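Local coordinates for glycoside hydrolase, GH17 family (Formosa sp. Hel1_33_131, PDB 6FCG), which probably hydrolyses internal beta-1,3-glucosidic bonds of laminarin, as an endo-acting laminarinase of glycoside hydrolase family 17, at residues A[125-128]-A[129-132]; A[191-194]-A[195-198]; A[323-326]-A[327-330]. All blocks are in the same frame, centred on the assembly; numbering follows the deposited sequence.

Contact 1: A[125-128]-A[129-132]; sequences CKNA and WTDQ
The carbonyl oxygen of Asn127 is held twice by Thr130, whose OG1 donates at 2.7 Å and whose backbone N donates at 3.1 Å. The hydroxyl meets a lone pair of Asn127 O in the carbonyl plane, whereas the amide N stands above that plane, its N-H...O angle 143°. The second bond closes a type II beta turn from Asn127 to Thr130, which overlaps an earlier type II turn running from Cys125 to Ala128. Asn127 fills the third place of the first turn, where the backbone must adopt a left-handed conformation that asparagine tolerates better than most residues with a side chain. Thr130 suits the last place of the second turn because its hydroxyl works both ways. With Thr130 OG1 between the backbone N and the carbonyl carbon (chi1 73°), this hydroxyl donates to Asn127 O and also accepts from Gln132 N at 3.0 Å, an ST turn that carries the bend onward. Gln132 CB then lies beside the Asn127 side chain. The Trp129 indole has other partners: NE1 bonds to Asp124, and the ring stacks on His430 of the second subunit. What the indole receives from the turn is a CH-pi contact, Ala128 CB lying over the five-membered ring of Trp129, 4.0 Å from its centroid.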
# COMPACT_ATOMS: atom_id res chain seq x y z
N CYS A 125 9.83 -37.88 5.62
CA CYS A 125 10.26 -38.26 4.30
C CYS A 125 11.77 -38.19 4.21
O CYS A 125 12.43 -37.65 5.09
CB CYS A 125 9.66 -37.31 3.26
SG CYS A 125 10.43 -35.65 3.11
N LYS A 126 12.31 -38.75 3.13
CA LYS A 126 13.76 -38.77 2.92
C LYS A 126 14.38 -37.36 2.89
O LYS A 126 13.89 -36.48 2.19
CB LYS A 126 14.11 -39.49 1.64
CG LYS A 126 15.61 -39.71 1.45
CD LYS A 126 15.86 -40.43 0.14
CE LYS A 126 17.30 -40.89 0.03
NZ LYS A 126 17.68 -40.90 -1.42
N ASN A 127 15.46 -37.19 3.66
CA ASN A 127 16.21 -35.93 3.78
C ASN A 127 15.51 -34.78 4.48
O ASN A 127 16.06 -33.70 4.59
CB ASN A 127 16.79 -35.45 2.43
CG ASN A 127 17.81 -36.40 1.82
OD1 ASN A 127 18.02 -36.39 0.61
ND2 ASN A 127 18.51 -37.16 2.64
N ALA A 128 14.35 -35.02 5.05
CA ALA A 128 13.75 -34.02 5.93
C ALA A 128 14.74 -33.50 6.99
O ALA A 128 15.53 -34.25 7.54
CB ALA A 128 12.54 -34.61 6.62
N TRP A 129 14.68 -32.20 7.22
CA TRP A 129 15.52 -31.51 8.21
C TRP A 129 17.02 -31.58 7.91
O TRP A 129 17.81 -31.36 8.82
CB TRP A 129 15.23 -31.99 9.64
CG TRP A 129 13.78 -32.28 9.88
CD1 TRP A 129 13.21 -33.50 10.14
CD2 TRP A 129 12.70 -31.35 9.80
NE1 TRP A 129 11.85 -33.37 10.25
CE2 TRP A 129 11.51 -32.06 10.05
CE3 TRP A 129 12.62 -29.97 9.54
CZ2 TRP A 129 10.26 -31.43 10.06
CZ3 TRP A 129 11.35 -29.35 9.55
CH2 TRP A 129 10.20 -30.09 9.80
N THR A 130 17.42 -31.82 6.65
CA THR A 130 18.81 -31.76 6.22
C THR A 130 18.94 -30.71 5.15
O THR A 130 17.99 -30.05 4.81
CB THR A 130 19.29 -33.08 5.64
OG1 THR A 130 18.70 -33.25 4.34
CG2 THR A 130 18.90 -34.25 6.53
N ASP A 131 20.14 -30.56 4.60
CA ASP A 131 20.37 -29.67 3.43
C ASP A 131 20.43 -30.45 2.09
O ASP A 131 20.89 -29.92 1.09
CB ASP A 131 21.63 -28.79 3.67
CG ASP A 131 22.93 -29.61 3.80
OD1 ASP A 131 22.94 -30.86 3.58
OD2 ASP A 131 23.97 -28.99 4.12
N GLN A 132 19.98 -31.69 2.09
CA GLN A 132 19.91 -32.52 0.92
C GLN A 132 18.51 -32.45 0.26
O GLN A 132 17.54 -32.13 0.92
CB GLN A 132 20.23 -34.00 1.29
CG GLN A 132 21.70 -34.35 1.57
CD GLN A 132 22.68 -33.71 0.60
OE1 GLN A 132 22.77 -34.13 -0.56
NE2 GLN A 132 23.41 -32.69 1.06

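Contact 2: A[191-194]-A[195-198]; sequences HLQA and LKKK
A bend at chi2 of Gln193 (-60°) and another at chi3 of Lys196 set two long side chains side by side, pointing the same way from helix 182-197. That helix is the crossover of a beta-alpha-beta unit, joining strand 161-168 to strand 206-212 of the barrel, and the contact lies toward its C-terminal end. The spacing of three residues puts both chains on one flank, where Lys196 NZ reaches Gln193 OE1 at 3.0 Å in a weak hydrogen bond. The firmer partners lie beyond: NZ bonds to Leu205 O and forms a salt bridge with Asp236, while Gln193 NE2 donates to Ala234 O and to Asp236. One carboxylate is thus shared by a lysine long enough to reach it and by an amide that can donate and accept at once. Replacing Lys196 by an alanine is likely to leave Asp236 without this positive partner, Leu205 O without this donor, and the Gln193 amide with less to fix its rotation. Around the helix, His191 and Leu195 make a different pairing. The imidazole has its CG anti to the backbone N (chi1 174°), which places it so that Leu195 CG lies over one face of the His191 ring, and Leu195 CD1 comes 3.9 Å from His191 NE2. Beneath the side chains the regular helical bonds continue, Leu195 N to His191 O at 3.0 Å and Lys198 N to Ala194 O at 2.9 Å. Leucine suits position 195, since its branched end also packs on Val151 of helix 143-156. Leu192 is buried more deeply, against both strands, and Leu192 CD2 stays 4.4 Å from Leu195 CD1.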
# COMPACT_ATOMS: atom_id res chain seq x y z
N HIS A 191 3.04 -52.59 10.84
CA HIS A 191 4.10 -53.10 11.70
C HIS A 191 3.64 -53.19 13.16
O HIS A 191 3.84 -54.20 13.82
CB HIS A 191 5.31 -52.18 11.59
CG HIS A 191 6.44 -52.51 12.53
ND1 HIS A 191 7.44 -53.40 12.22
CD2 HIS A 191 6.75 -52.00 13.74
CE1 HIS A 191 8.30 -53.45 13.23
NE2 HIS A 191 7.91 -52.61 14.16
N LEU A 192 3.00 -52.12 13.63
CA LEU A 192 2.49 -52.04 15.00
C LEU A 192 1.31 -52.99 15.25
O LEU A 192 1.25 -53.62 16.31
CB LEU A 192 2.12 -50.60 15.37
CG LEU A 192 3.26 -49.58 15.51
CD1 LEU A 192 2.69 -48.20 15.78
CD2 LEU A 192 4.24 -49.92 16.60
N GLN A 193 0.39 -53.10 14.30
CA GLN A 193 -0.71 -54.08 14.40
C GLN A 193 -0.21 -55.53 14.43
O GLN A 193 -0.79 -56.37 15.12
CB GLN A 193 -1.72 -53.92 13.26
CG GLN A 193 -2.49 -52.60 13.19
CD GLN A 193 -3.33 -52.30 14.41
OE1 GLN A 193 -3.27 -53.00 15.40
NE2 GLN A 193 -4.16 -51.27 14.32
N ALA A 194 0.88 -55.81 13.70
CA ALA A 194 1.54 -57.13 13.69
C ALA A 194 2.23 -57.44 15.03
O ALA A 194 2.11 -58.57 15.52
CB ALA A 194 2.55 -57.23 12.55
N LEU A 195 2.93 -56.47 15.61
CA LEU A 195 3.46 -56.62 16.98
C LEU A 195 2.37 -56.91 18.01
O LEU A 195 2.62 -57.65 18.96
CB LEU A 195 4.24 -55.40 17.43
CG LEU A 195 5.58 -55.10 16.75
CD1 LEU A 195 6.15 -53.81 17.37
CD2 LEU A 195 6.60 -56.24 16.84
N LYS A 196 1.18 -56.33 17.86
CA LYS A 196 0.08 -56.64 18.77
C LYS A 196 -0.42 -58.08 18.60
O LYS A 196 -0.63 -58.80 19.58
CB LYS A 196 -1.09 -55.70 18.58
CG LYS A 196 -0.80 -54.23 18.88
CD LYS A 196 -2.05 -53.36 19.06
CE LYS A 196 -3.27 -53.82 18.27
NZ LYS A 196 -4.33 -52.79 18.16
N LYS A 197 -0.65 -58.47 17.35
CA LYS A 197 -1.02 -59.83 17.04
C LYS A 197 -0.03 -60.88 17.55
O LYS A 197 -0.45 -61.92 17.96
CB LYS A 197 -1.14 -60.01 15.55
CG LYS A 197 -1.87 -61.29 15.17
CD LYS A 197 -2.12 -61.39 13.69
CE LYS A 197 -2.97 -62.60 13.37
NZ LYS A 197 -3.33 -62.59 11.93
N LYS A 198 1.26 -60.62 17.44
CA LYS A 198 2.31 -61.55 17.87
C LYS A 198 2.52 -61.51 19.41
O LYS A 198 3.28 -62.33 19.96
CB LYS A 198 3.63 -61.32 17.05
CG LYS A 198 4.92 -61.41 17.84
CD LYS A 198 6.10 -60.81 17.08
CE LYS A 198 7.40 -61.33 17.68
NZ LYS A 198 8.56 -60.99 16.82

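Contact 3: A[323-326]-A[327-330]; sequences ATDE and YKEA
Asp325 caps the N-terminus of helix 326-342 by folding its carboxylate back over the first turn, and Lys328 and Glu326 complete the arrangement. This is an N-cap: chi1 of 59° places CG between the backbone N and the carbonyl carbon, so that OD1 faces amide hydrogens which have no helical carbonyl before them to bind. Asp325 OD1 accepts from Lys328 N at 2.9 Å in a nearly straight bond (N-H...O 172°), met on the syn side and somewhat out of the carboxylate plane. Tyr327 N adds a weak, strongly bent bond to Asp325 OD1 at 3.0 Å. Aspartate is apt here because its short chain brings an acceptor to both donors, and its negative charge would probably be favoured by the positive end of the helix dipole. The other oxygen, Asp325 OD2, faces the lysine and forms a rather long salt bridge of 3.5 Å to Lys328 NZ. A long, flexible lysine suits position 328: bends at chi3 and chi4 curl it along the cap to the Asp325 carboxylate, and NZ still reaches Glu418 O, to which it donates. On the way its methylenes pass Ala323 O, which accepts from Trp308 NE1 in the loop that leads into the helix. Glu326 opens the helix proper. Its side chain, extended beyond CG, uses OE1 to accept from Thr405 OG1 and Tyr381 N; glutamate has the length to carry its buried carboxylate to these donors from elsewhere in the chain. Its backbone meanwhile starts the helical bonding, Glu326 O accepting from Ala330 N at 3.1 Å, with the donor standing above the carbonyl plane.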
# COMPACT_ATOMS: atom_id res chain seq x y z
N ALA A 323 -8.72 -12.56 14.62
CA ALA A 323 -9.15 -13.79 15.26
C ALA A 323 -8.59 -13.97 16.67
O ALA A 323 -9.30 -14.38 17.57
CB ALA A 323 -8.75 -14.97 14.40
N THR A 324 -7.33 -13.63 16.85
CA THR A 324 -6.61 -14.00 18.05
C THR A 324 -6.76 -13.03 19.24
O THR A 324 -6.40 -11.88 19.14
CB THR A 324 -5.12 -14.12 17.75
OG1 THR A 324 -4.64 -12.90 17.18
CG2 THR A 324 -4.88 -15.25 16.80
N ASP A 325 -7.29 -13.57 20.34
CA ASP A 325 -7.32 -12.94 21.67
C ASP A 325 -7.88 -13.98 22.65
O ASP A 325 -8.45 -14.98 22.22
CB ASP A 325 -8.14 -11.64 21.69
CG ASP A 325 -9.59 -11.85 21.27
OD1 ASP A 325 -10.32 -12.53 22.03
OD2 ASP A 325 -9.99 -11.33 20.19
N GLU A 326 -7.76 -13.72 23.95
CA GLU A 326 -8.15 -14.72 24.95
C GLU A 326 -9.65 -14.99 25.03
O GLU A 326 -10.07 -16.09 25.47
CB GLU A 326 -7.65 -14.34 26.32
CG GLU A 326 -6.13 -14.39 26.41
CD GLU A 326 -5.58 -14.10 27.80
OE1 GLU A 326 -6.33 -14.19 28.80
OE2 GLU A 326 -4.38 -13.79 27.90
N TYR A 327 -10.46 -14.00 24.63
CA TYR A 327 -11.91 -14.13 24.67
C TYR A 327 -12.40 -15.08 23.58
O TYR A 327 -13.19 -15.99 23.83
CB TYR A 327 -12.57 -12.75 24.54
CG TYR A 327 -14.08 -12.71 24.67
CD1 TYR A 327 -14.72 -13.23 25.79
CD2 TYR A 327 -14.87 -12.10 23.70
CE1 TYR A 327 -16.10 -13.17 25.93
CE2 TYR A 327 -16.25 -12.04 23.83
CZ TYR A 327 -16.86 -12.57 24.95
OH TYR A 327 -18.21 -12.50 25.07
N LYS A 328 -11.95 -14.85 22.36
CA LYS A 328 -12.35 -15.72 21.27
C LYS A 328 -11.80 -17.12 21.46
O LYS A 328 -12.45 -18.07 21.05
CB LYS A 328 -11.95 -15.16 19.91
CG LYS A 328 -12.71 -13.90 19.55
CD LYS A 328 -12.59 -13.62 18.08
CE LYS A 328 -11.92 -12.28 17.77
NZ LYS A 328 -12.61 -11.03 17.91
N GLU A 329 -10.61 -17.24 22.05
CA GLU A 329 -10.05 -18.55 22.38
C GLU A 329 -10.96 -19.32 23.33
O GLU A 329 -11.23 -20.51 23.13
CB GLU A 329 -8.65 -18.43 23.02
CG GLU A 329 -8.08 -19.78 23.42
CD GLU A 329 -6.82 -19.66 24.23
OE1 GLU A 329 -5.94 -20.43 23.87
OE2 GLU A 329 -6.70 -18.86 25.22
N ALA A 330 -11.41 -18.64 24.37
CA ALA A 330 -12.33 -19.24 25.32
C ALA A 330 -13.64 -19.69 24.66
O ALA A 330 -14.12 -20.80 24.90
CB ALA A 330 -12.62 -18.28 26.46

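The three contacts follow one another along a TIM-barrel chain and do not touch. Contacts 1 and 2 have centres 29 Å apart, with about 16 Å between nearest atoms. Contact 3 lies 36 Å from contact 1 and 43 Å from contact 2, centre to centre, and on the other side of the chain's centre from contact 2. Contacts 1 and 3 both belong to connections that follow barrel strands, which in this fold border the catalytic face; contact 2 instead lies near the C-terminal end of a helix that leads back into a strand, toward the opposite face. Contact 1 meets a second subunit, whereas contacts 2 and 3 are touched by no other chain of the assembly.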